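Local atomic coordinates of putative isomerase (Streptomyces coelicolor A3, PDB entry 2OQH), a protein that probably acts as an enolase-superfamily enzyme on acid sugars, perhaps dehydrating D-glucarate to 5-dehydro-4-deoxy-D-glucarate. Residues A331-H339 against V355-Y365; G30-V38 against W47-A57. All coordinates share one frame; numbering follows the deposited sequence.

Interaction 1. Residues A331-H339 against V355-Y365; sequences ADDIIEPLH and VSVDEDKLRHY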
loop_
_atom_site.group_PDB
_atom_site.type_symbol
_atom_site.label_atom_id
_atom_site.label_comp_id
_atom_site.label_asym_id
_atom_site.label_seq_id
_atom_site.Cartn_x
_atom_site.Cartn_y
_atom_site.Cartn_z
ATOM N N ALA A 331 14.382 -9.062 -0.198
ATOM C CA ALA A 331 15.474 -10.016 -0.260
ATOM C C ALA A 331 14.859 -11.259 0.373
ATOM O O ALA A 331 13.876 -11.797 -0.146
ATOM C CB ALA A 331 16.669 -9.522 0.551
ATOM N N ASP A 332 15.397 -11.695 1.505
ATOM C CA ASP A 332 14.878 -12.877 2.181
ATOM C C ASP A 332 13.561 -12.530 2.885
ATOM O O ASP A 332 13.390 -11.416 3.383
ATOM C CB ASP A 332 15.924 -13.392 3.179
ATOM C CG ASP A 332 15.666 -14.825 3.608
ATOM O OD1 ASP A 332 15.114 -15.598 2.798
ATOM O OD2 ASP A 332 16.024 -15.184 4.751
ATOM N N ASP A 333 12.633 -13.482 2.916
ATOM C CA ASP A 333 11.324 -13.268 3.536
ATOM C C ASP A 333 10.932 -14.540 4.272
ATOM O O ASP A 333 11.550 -15.591 4.073
ATOM C CB ASP A 333 10.281 -12.968 2.450
ATOM C CG ASP A 333 9.104 -12.150 2.967
ATOM O OD1 ASP A 333 8.825 -12.203 4.188
ATOM O OD2 ASP A 333 8.451 -11.465 2.143
ATOM N N ILE A 334 9.909 -14.466 5.118
ATOM C CA ILE A 334 9.497 -15.656 5.841
ATOM C C ILE A 334 8.552 -16.532 5.037
ATOM O O ILE A 334 7.994 -17.490 5.554
ATOM C CB ILE A 334 8.876 -15.309 7.204
ATOM C CG1 ILE A 334 7.661 -14.402 7.037
ATOM C CG2 ILE A 334 9.913 -14.612 8.066
ATOM C CD1 ILE A 334 7.059 -13.998 8.360
ATOM N N ILE A 335 8.371 -16.204 3.764
ATOM C CA ILE A 335 7.529 -17.025 2.903
ATOM C C ILE A 335 8.234 -17.166 1.567
ATOM O O ILE A 335 9.278 -16.556 1.337
ATOM C CB ILE A 335 6.116 -16.410 2.661
ATOM C CG1 ILE A 335 6.199 -15.242 1.676
ATOM C CG2 ILE A 335 5.529 -15.933 3.976
ATOM C CD1 ILE A 335 4.845 -14.795 1.144
ATOM N N GLU A 336 7.668 -17.984 0.689
ATOM C CA GLU A 336 8.251 -18.178 -0.628
ATOM C C GLU A 336 8.029 -16.920 -1.464
ATOM O O GLU A 336 6.952 -16.321 -1.427
ATOM C CB GLU A 336 7.604 -19.386 -1.301
ATOM C CG GLU A 336 7.989 -20.702 -0.655
ATOM C CD GLU A 336 9.372 -21.164 -1.091
ATOM O OE1 GLU A 336 9.503 -21.633 -2.248
ATOM O OE2 GLU A 336 10.329 -21.044 -0.287
ATOM N N PRO A 337 9.045 -16.504 -2.236
ATOM C CA PRO A 337 8.912 -15.304 -3.071
ATOM C C PRO A 337 7.685 -15.315 -3.994
ATOM O O PRO A 337 7.319 -16.349 -4.563
ATOM C CB PRO A 337 10.218 -15.284 -3.867
ATOM C CG PRO A 337 11.193 -15.946 -2.934
ATOM C CD PRO A 337 10.382 -17.105 -2.395
ATOM N N LEU A 338 7.053 -14.154 -4.134
ATOM C CA LEU A 338 5.896 -14.019 -5.004
ATOM C C LEU A 338 6.436 -13.876 -6.422
ATOM O O LEU A 338 7.579 -13.473 -6.617
ATOM C CB LEU A 338 5.092 -12.774 -4.627
ATOM C CG LEU A 338 4.553 -12.738 -3.198
ATOM C CD1 LEU A 338 3.917 -11.375 -2.941
ATOM C CD2 LEU A 338 3.543 -13.859 -2.990
ATOM N N HIS A 339 5.607 -14.196 -7.408
ATOM C CA HIS A 339 6.020 -14.129 -8.803
ATOM C C HIS A 339 5.992 -12.713 -9.376
ATOM O O HIS A 339 4.939 -12.222 -9.788
ATOM C CB HIS A 339 5.123 -15.051 -9.637
ATOM C CG HIS A 339 5.658 -15.346 -11.002
ATOM N ND1 HIS A 339 5.714 -14.402 -12.004
ATOM C CD2 HIS A 339 6.171 -16.484 -11.528
ATOM C CE1 HIS A 339 6.236 -14.944 -13.089
ATOM N NE2 HIS A 339 6.523 -16.206 -12.829
ATOM N N VAL A 355 0.197 -18.605 0.500
ATOM C CA VAL A 355 1.605 -18.557 0.884
ATOM C C VAL A 355 1.878 -19.426 2.106
ATOM O O VAL A 355 1.001 -19.621 2.950
ATOM C CB VAL A 355 2.059 -17.116 1.200
ATOM C CG1 VAL A 355 1.820 -16.221 -0.005
ATOM C CG2 VAL A 355 1.314 -16.589 2.423
ATOM N N SER A 356 3.102 -19.940 2.195
ATOM C CA SER A 356 3.510 -20.791 3.306
ATOM C C SER A 356 4.617 -20.115 4.106
ATOM O O SER A 356 5.617 -19.678 3.540
ATOM C CB SER A 356 4.010 -22.138 2.779
ATOM O OG SER A 356 4.384 -22.973 3.863
ATOM N N VAL A 357 4.444 -20.041 5.419
ATOM C CA VAL A 357 5.424 -19.385 6.273
ATOM C C VAL A 357 6.477 -20.294 6.897
ATOM O O VAL A 357 6.152 -21.305 7.512
ATOM C CB VAL A 357 4.734 -18.621 7.421
ATOM C CG1 VAL A 357 5.777 -17.865 8.246
ATOM C CG2 VAL A 357 3.694 -17.668 6.856
ATOM N N ASP A 358 7.741 -19.906 6.745
ATOM C CA ASP A 358 8.876 -20.635 7.311
ATOM C C ASP A 358 9.044 -20.142 8.750
ATOM O O ASP A 358 9.537 -19.033 8.983
ATOM C CB ASP A 358 10.139 -20.311 6.509
ATOM C CG ASP A 358 11.351 -21.096 6.970
ATOM O OD1 ASP A 358 11.580 -21.199 8.194
ATOM O OD2 ASP A 358 12.093 -21.594 6.095
ATOM N N GLU A 359 8.642 -20.954 9.720
ATOM C CA GLU A 359 8.757 -20.538 11.111
ATOM C C GLU A 359 10.185 -20.369 11.608
ATOM O O GLU A 359 10.456 -19.508 12.447
ATOM C CB GLU A 359 7.989 -21.503 12.012
ATOM C CG GLU A 359 6.497 -21.207 12.045
ATOM C CD GLU A 359 5.695 -22.330 12.651
ATOM O OE1 GLU A 359 6.153 -22.877 13.676
ATOM O OE2 GLU A 359 4.611 -22.660 12.111
ATOM N N ASP A 360 11.106 -21.172 11.086
ATOM C CA ASP A 360 12.499 -21.062 11.507
ATOM C C ASP A 360 13.015 -19.666 11.168
ATOM O O ASP A 360 13.630 -19.008 12.004
ATOM C CB ASP A 360 13.357 -22.130 10.817
ATOM C CG ASP A 360 12.909 -23.539 11.152
ATOM O OD1 ASP A 360 12.621 -23.801 12.343
ATOM O OD2 ASP A 360 12.847 -24.386 10.232
ATOM N N LYS A 361 12.747 -19.210 9.948
ATOM C CA LYS A 361 13.181 -17.882 9.520
ATOM C C LYS A 361 12.485 -16.812 10.349
ATOM O O LYS A 361 13.101 -15.817 10.744
ATOM C CB LYS A 361 12.868 -17.662 8.039
ATOM C CG LYS A 361 13.709 -18.510 7.086
ATOM C CD LYS A 361 13.515 -18.051 5.648
ATOM C CE LYS A 361 14.511 -18.699 4.706
ATOM N NZ LYS A 361 14.397 -18.155 3.313
ATOM N N LEU A 362 11.193 -17.018 10.597
ATOM C CA LEU A 362 10.418 -16.080 11.398
ATOM C C LEU A 362 11.112 -15.940 12.747
ATOM O O LEU A 362 11.381 -14.831 13.214
ATOM C CB LEU A 362 8.991 -16.600 11.606
ATOM C CG LEU A 362 8.121 -15.843 12.619
ATOM C CD1 LEU A 362 7.851 -14.410 12.110
ATOM C CD2 LEU A 362 6.808 -16.600 12.833
ATOM N N ARG A 363 11.406 -17.075 13.369
ATOM C CA ARG A 363 12.068 -17.055 14.660
ATOM C C ARG A 363 13.432 -16.380 14.507
ATOM O O ARG A 363 13.852 -15.613 15.368
ATOM C CB ARG A 363 12.221 -18.481 15.195
ATOM C CG ARG A 363 12.347 -18.554 16.706
ATOM C CD ARG A 363 12.431 -19.996 17.193
ATOM N NE ARG A 363 13.476 -20.742 16.493
ATOM C CZ ARG A 363 13.256 -21.550 15.459
ATOM N NH1 ARG A 363 12.017 -21.731 15.007
ATOM N NH2 ARG A 363 14.279 -22.154 14.862
ATOM N N HIS A 364 14.115 -16.655 13.399
ATOM C CA HIS A 364 15.428 -16.059 13.147
ATOM C C HIS A 364 15.375 -14.530 13.081
ATOM O O HIS A 364 16.125 -13.835 13.772
ATOM C CB HIS A 364 16.004 -16.612 11.836
ATOM C CG HIS A 364 17.263 -15.931 11.384
ATOM N ND1 HIS A 364 18.454 -16.017 12.075
ATOM C CD2 HIS A 364 17.514 -15.153 10.303
ATOM C CE1 HIS A 364 19.382 -15.323 11.440
ATOM N NE2 HIS A 364 18.837 -14.789 10.360
ATOM N N TYR A 365 14.478 -14.003 12.255
ATOM C CA TYR A 365 14.372 -12.561 12.099
ATOM C C TYR A 365 13.753 -11.827 13.271
ATOM O O TYR A 365 13.823 -10.599 13.334
ATOM C CB TYR A 365 13.638 -12.243 10.802
ATOM C CG TYR A 365 14.503 -12.586 9.613
ATOM C CD1 TYR A 365 15.671 -11.873 9.357
ATOM C CD2 TYR A 365 14.195 -13.660 8.781
ATOM C CE1 TYR A 365 16.518 -12.217 8.307
ATOM C CE2 TYR A 365 15.039 -14.017 7.720
ATOM C CZ TYR A 365 16.202 -13.288 7.494
ATOM O OH TYR A 365 17.064 -13.639 6.473
#

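Interaction 2. Residues G30-V38 against W47-A57; sequences GETRTVVRV and WGETMWGAPVA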
loop_
_atom_site.group_PDB
_atom_site.type_symbol
_atom_site.label_atom_id
_atom_site.label_comp_id
_atom_site.label_asym_id
_atom_site.label_seq_id
_atom_site.Cartn_x
_atom_site.Cartn_y
_atom_site.Cartn_z
ATOM N N GLY A 30 17.333 -1.805 5.983
ATOM C CA GLY A 30 16.518 -2.865 6.550
ATOM C C GLY A 30 15.111 -2.395 6.875
ATOM O O GLY A 30 14.832 -1.190 6.872
ATOM N N GLU A 31 14.222 -3.338 7.174
ATOM C CA GLU A 31 12.841 -2.999 7.487
ATOM C C GLU A 31 12.262 -3.828 8.640
ATOM O O GLU A 31 12.603 -5.002 8.820
ATOM C CB GLU A 31 11.991 -3.179 6.233
ATOM C CG GLU A 31 10.525 -2.893 6.417
ATOM C CD GLU A 31 9.768 -3.025 5.123
ATOM O OE1 GLU A 31 9.668 -2.023 4.375
ATOM O OE2 GLU A 31 9.291 -4.145 4.845
ATOM N N THR A 32 11.381 -3.210 9.419
ATOM C CA THR A 32 10.762 -3.892 10.545
ATOM C C THR A 32 9.270 -4.107 10.290
ATOM O O THR A 32 8.577 -3.196 9.838
ATOM C CB THR A 32 10.969 -3.078 11.848
ATOM O OG1 THR A 32 12.369 -3.022 12.161
ATOM C CG2 THR A 32 10.234 -3.721 13.003
ATOM N N ARG A 33 8.784 -5.316 10.578
ATOM C CA ARG A 33 7.381 -5.664 10.380
ATOM C C ARG A 33 6.860 -6.538 11.522
ATOM O O ARG A 33 7.622 -7.272 12.153
ATOM C CB ARG A 33 7.202 -6.432 9.063
ATOM C CG ARG A 33 7.795 -5.749 7.838
ATOM C CD ARG A 33 6.987 -4.536 7.416
ATOM N NE ARG A 33 5.653 -4.905 6.950
ATOM C CZ ARG A 33 4.808 -4.059 6.364
ATOM N NH1 ARG A 33 5.159 -2.794 6.174
ATOM N NH2 ARG A 33 3.614 -4.474 5.962
ATOM N N THR A 34 5.557 -6.459 11.775
ATOM C CA THR A 34 4.920 -7.259 12.812
ATOM C C THR A 34 4.156 -8.392 12.129
ATOM O O THR A 34 3.368 -8.151 11.212
ATOM C CB THR A 34 3.922 -6.419 13.649
ATOM O OG1 THR A 34 4.640 -5.492 14.472
ATOM C CG2 THR A 34 3.066 -7.324 14.536
ATOM N N VAL A 35 4.398 -9.627 12.562
ATOM C CA VAL A 35 3.717 -10.785 11.986
ATOM C C VAL A 35 2.798 -11.416 13.022
ATOM O O VAL A 35 3.160 -11.544 14.194
ATOM C CB VAL A 35 4.720 -11.852 11.509
ATOM C CG1 VAL A 35 3.979 -12.984 10.821
ATOM C CG2 VAL A 35 5.732 -11.227 10.561
ATOM N N VAL A 36 1.610 -11.816 12.587
ATOM C CA VAL A 36 0.632 -12.412 13.490
ATOM C C VAL A 36 0.156 -13.766 12.980
ATOM O O VAL A 36 0.038 -13.964 11.772
ATOM C CB VAL A 36 -0.601 -11.485 13.639
ATOM C CG1 VAL A 36 -1.661 -12.144 14.513
ATOM C CG2 VAL A 36 -0.170 -10.141 14.218
ATOM N N ARG A 37 -0.078 -14.702 13.900
ATOM C CA ARG A 37 -0.582 -16.023 13.534
ATOM C C ARG A 37 -1.842 -16.311 14.335
ATOM O O ARG A 37 -1.845 -16.214 15.565
ATOM C CB ARG A 37 0.437 -17.139 13.823
ATOM C CG ARG A 37 -0.123 -18.555 13.540
ATOM C CD ARG A 37 0.858 -19.682 13.921
ATOM N NE ARG A 37 1.135 -19.684 15.350
ATOM C CZ ARG A 37 2.196 -20.250 15.919
ATOM N NH1 ARG A 37 3.101 -20.881 15.181
ATOM N NH2 ARG A 37 2.364 -20.161 17.229
ATOM N N VAL A 38 -2.913 -16.663 13.638
ATOM C CA VAL A 38 -4.154 -16.988 14.315
ATOM C C VAL A 38 -4.355 -18.497 14.241
ATOM O O VAL A 38 -4.468 -19.062 13.156
ATOM C CB VAL A 38 -5.352 -16.258 13.668
ATOM C CG1 VAL A 38 -6.657 -16.746 14.282
ATOM C CG2 VAL A 38 -5.203 -14.758 13.867
ATOM N N TRP A 47 -2.053 -16.316 8.764
ATOM C CA TRP A 47 -0.936 -15.401 8.963
ATOM C C TRP A 47 -1.209 -14.011 8.424
ATOM O O TRP A 47 -1.889 -13.844 7.409
ATOM C CB TRP A 47 0.330 -15.940 8.294
ATOM C CG TRP A 47 0.831 -17.197 8.918
ATOM C CD1 TRP A 47 0.400 -18.462 8.669
ATOM C CD2 TRP A 47 1.829 -17.304 9.944
ATOM N NE1 TRP A 47 1.066 -19.356 9.473
ATOM C CE2 TRP A 47 1.951 -18.671 10.265
ATOM C CE3 TRP A 47 2.633 -16.374 10.620
ATOM C CZ2 TRP A 47 2.845 -19.137 11.243
ATOM C CZ3 TRP A 47 3.527 -16.836 11.597
ATOM C CH2 TRP A 47 3.623 -18.206 11.894
ATOM N N GLY A 48 -0.660 -13.018 9.112
ATOM C CA GLY A 48 -0.829 -11.636 8.703
ATOM C C GLY A 48 0.454 -10.879 8.974
ATOM O O GLY A 48 1.216 -11.238 9.874
ATOM N N GLU A 49 0.696 -9.834 8.195
ATOM C CA GLU A 49 1.892 -9.025 8.348
ATOM C C GLU A 49 1.476 -7.569 8.239
ATOM O O GLU A 49 0.646 -7.219 7.396
ATOM C CB GLU A 49 2.896 -9.351 7.241
ATOM C CG GLU A 49 4.134 -8.471 7.229
ATOM C CD GLU A 49 4.675 -8.250 5.823
ATOM O OE1 GLU A 49 4.649 -9.199 5.009
ATOM O OE2 GLU A 49 5.138 -7.126 5.533
ATOM N N THR A 50 2.042 -6.722 9.089
ATOM C CA THR A 50 1.695 -5.313 9.047
ATOM C C THR A 50 2.934 -4.476 9.354
ATOM O O THR A 50 4.004 -5.016 9.619
ATOM C CB THR A 50 0.545 -5.004 10.037
ATOM O OG1 THR A 50 -0.001 -3.712 9.748
ATOM C CG2 THR A 50 1.036 -5.038 11.476
HETATM N N MSE A 51 2.787 -3.158 9.327
HETATM C CA MSE A 51 3.906 -2.254 9.552
HETATM C C MSE A 51 4.435 -2.135 10.981
HETATM O O MSE A 51 3.776 -2.518 11.950
HETATM C CB MSE A 51 3.526 -0.865 9.056
HETATM C CG MSE A 51 2.641 -0.111 10.022
HETATM SE SE MSE A 51 1.968 1.524 9.272
HETATM C CE MSE A 51 3.570 2.598 9.276
ATOM N N TRP A 52 5.644 -1.587 11.078
ATOM C CA TRP A 52 6.344 -1.343 12.336
ATOM C C TRP A 52 6.481 -2.523 13.281
ATOM O O TRP A 52 6.007 -3.621 12.998
ATOM C CB TRP A 52 5.693 -0.161 13.055
ATOM C CG TRP A 52 5.927 1.141 12.348
ATOM C CD1 TRP A 52 6.078 1.329 11.001
ATOM C CD2 TRP A 52 5.989 2.444 12.941
ATOM N NE1 TRP A 52 6.228 2.664 10.724
ATOM C CE2 TRP A 52 6.175 3.372 11.895
ATOM C CE3 TRP A 52 5.901 2.918 14.256
ATOM C CZ2 TRP A 52 6.276 4.749 12.122
ATOM C CZ3 TRP A 52 6.000 4.294 14.482
ATOM C CH2 TRP A 52 6.185 5.187 13.419
ATOM N N GLY A 53 7.143 -2.282 14.410
ATOM C CA GLY A 53 7.370 -3.337 15.381
ATOM C C GLY A 53 6.740 -3.171 16.754
ATOM O O GLY A 53 5.518 -3.267 16.896
ATOM N N ALA A 54 7.578 -2.914 17.758
ATOM C CA ALA A 54 7.135 -2.774 19.141
ATOM C C ALA A 54 5.752 -2.160 19.385
ATOM O O ALA A 54 4.878 -2.813 19.941
ATOM C CB ALA A 54 8.191 -2.020 19.955
ATOM N N PRO A 55 5.524 -0.908 18.967
ATOM C CA PRO A 55 4.188 -0.360 19.232
ATOM C C PRO A 55 2.995 -1.094 18.591
ATOM O O PRO A 55 1.935 -1.226 19.214
ATOM C CB PRO A 55 4.317 1.096 18.775
ATOM C CG PRO A 55 5.314 1.017 17.667
ATOM C CD PRO A 55 6.351 0.042 18.205
ATOM N N VAL A 56 3.156 -1.578 17.362
ATOM C CA VAL A 56 2.056 -2.274 16.703
ATOM C C VAL A 56 1.859 -3.645 17.328
ATOM O O VAL A 56 0.725 -4.094 17.528
ATOM C CB VAL A 56 2.305 -2.439 15.193
ATOM C CG1 VAL A 56 1.147 -3.198 14.563
ATOM C CG2 VAL A 56 2.449 -1.075 14.537
ATOM N N ALA A 57 2.973 -4.305 17.636
ATOM C CA ALA A 57 2.925 -5.616 18.256
ATOM C C ALA A 57 2.243 -5.504 19.620
ATOM O O ALA A 57 1.516 -6.403 20.028
ATOM C CB ALA A 57 4.331 -6.169 18.418
HETATM O O HOH W 1 7.223 -1.309 8.189
#

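Interaction 1. Residues A331-H339 against V355-Y365
Asp332 divides its carboxylate between two residues one turn apart on helix 359-368. Lys361, extended beyond CG, approaches from the opposite direction and brings NZ 2.7 Å from Asp332 OD1, a salt bridge that uses the syn lone pair. Tyr365 OH donates to the anti lone pair of Asp332 OD2 over a short 2.5 Å; the oxygen lies at the edge of the tyrosine ring, with carboxylate and ring planes 67° apart. A short, two-armed acid suits this place because its two oxygens can serve separate donors.

Beside it, Ile334 carries the apolar part. Its CB sits near Val357 CG1 and Asp358 O. With chi1 at 59°, CG1 falls between the backbone N and the carbonyl carbon, and from there it runs alongside Val357, 4.1 Å from Val357 CG1. The other branch, CG2, presses on the helix backbone 3.7 Å from Leu362 CA. At the tip, Ile334 CD1 meets Leu362 CD1 at 3.9 Å. The beta-branched residue thus fills two directions at once. Farther along, Ile335 CD1 reaches Val355 CG1 at 3.5 Å, while Ile335 and Val357 both also touch Ile304 of helix 303-315.

The backbones are tied by Asp358 N, which donates to Ile334 O at 2.7 Å in a nearly straight bond (167°). Asp358 is also the N-cap of the helix: its OD1 accepts from Lys361 N at 2.9 Å, so the residue that anchors the loop also starts the helix.

The chemistry is therefore graded, from the buried side chains of Ile334, Ile335 and Leu362 to a partly exposed acid gripped by a lysine and a phenol. Those two donors fix the rotation of the Asp332 carboxylate and would be expected to stabilise its negative charge.

Interaction 2. Residues G30-V38 against W47-A57
The indole of Trp47 has the aliphatic part of Arg37 over one face, with Arg37 CB 3.8 Å from the centroid of the six-membered ring in a CH-pi contact. The opposite face is met by Val357, from the loop before helix 359-368, and Val35 CG1 meets the edge, 3.7 Å from Trp47 CE3. Arg37 CG stands anti to the backbone N (chi1 176°), which carries the chain beside the ring; its guanidinium goes on to a salt bridge with Asp9. A long, flexible arginine can thus cover an aromatic face and still deliver its charge farther off.

The Arg33 guanidinium lays one face over the peptide of Thr50 and Met51 (a selenomethionine), with Glu49 CG in plane at its edge. It stands 82° from the Glu49 carboxylate, and the chain bends back so that Arg33 NE lies 2.7 Å from Glu49 OE2, a salt bridge whose hydrogen bond is weak and badly bent (122°). Glu49 also accepts from Leu302 N and Ala305 N. Replacing Arg33 by a leucine would probably leave the buried Glu49 without its charge partner and take away the flat group packed over the Thr50-Met51 peptide.

Between the strands, Thr34 N donates to Thr50 O at 3.0 Å and Thr50 N returns to Thr34 O at 2.9 Å; Val36 and Gly48 exchange bonds likewise. In the short connection between strand 45-51 and helix 54-63, Thr34 OG1 donates to Trp52 O at 2.7 Å. Strands 31-40 and 45-51 form an antiparallel beta hairpin, two of the three strands of the sheet characteristic of the enolase-superfamily N-terminal capping domain.

How the interactions relate
Interaction 2 is a buried contact inside the N-terminal domain's hairpin, whereas interaction 1 is only partly buried and joins the loop 331-339 to helix 359-368 and the loop that leads into it. A regular antiparallel ladder runs through the former, flanked by an aromatic-arginine contact and a buried ion pair; the latter relies on a single strong backbone bond, aliphatic packing and an outlying acid with two donors. They hold different elements, yet meet directly: Leu362 CD2 lies 3.5 Å from Trp47 CZ3, and Ile334 CD1 touches Val35 CG2. Trp47 of interaction 2 is thus a surface on which Val357 and Leu362 of interaction 1 rest, joining the late chain to the early sheet.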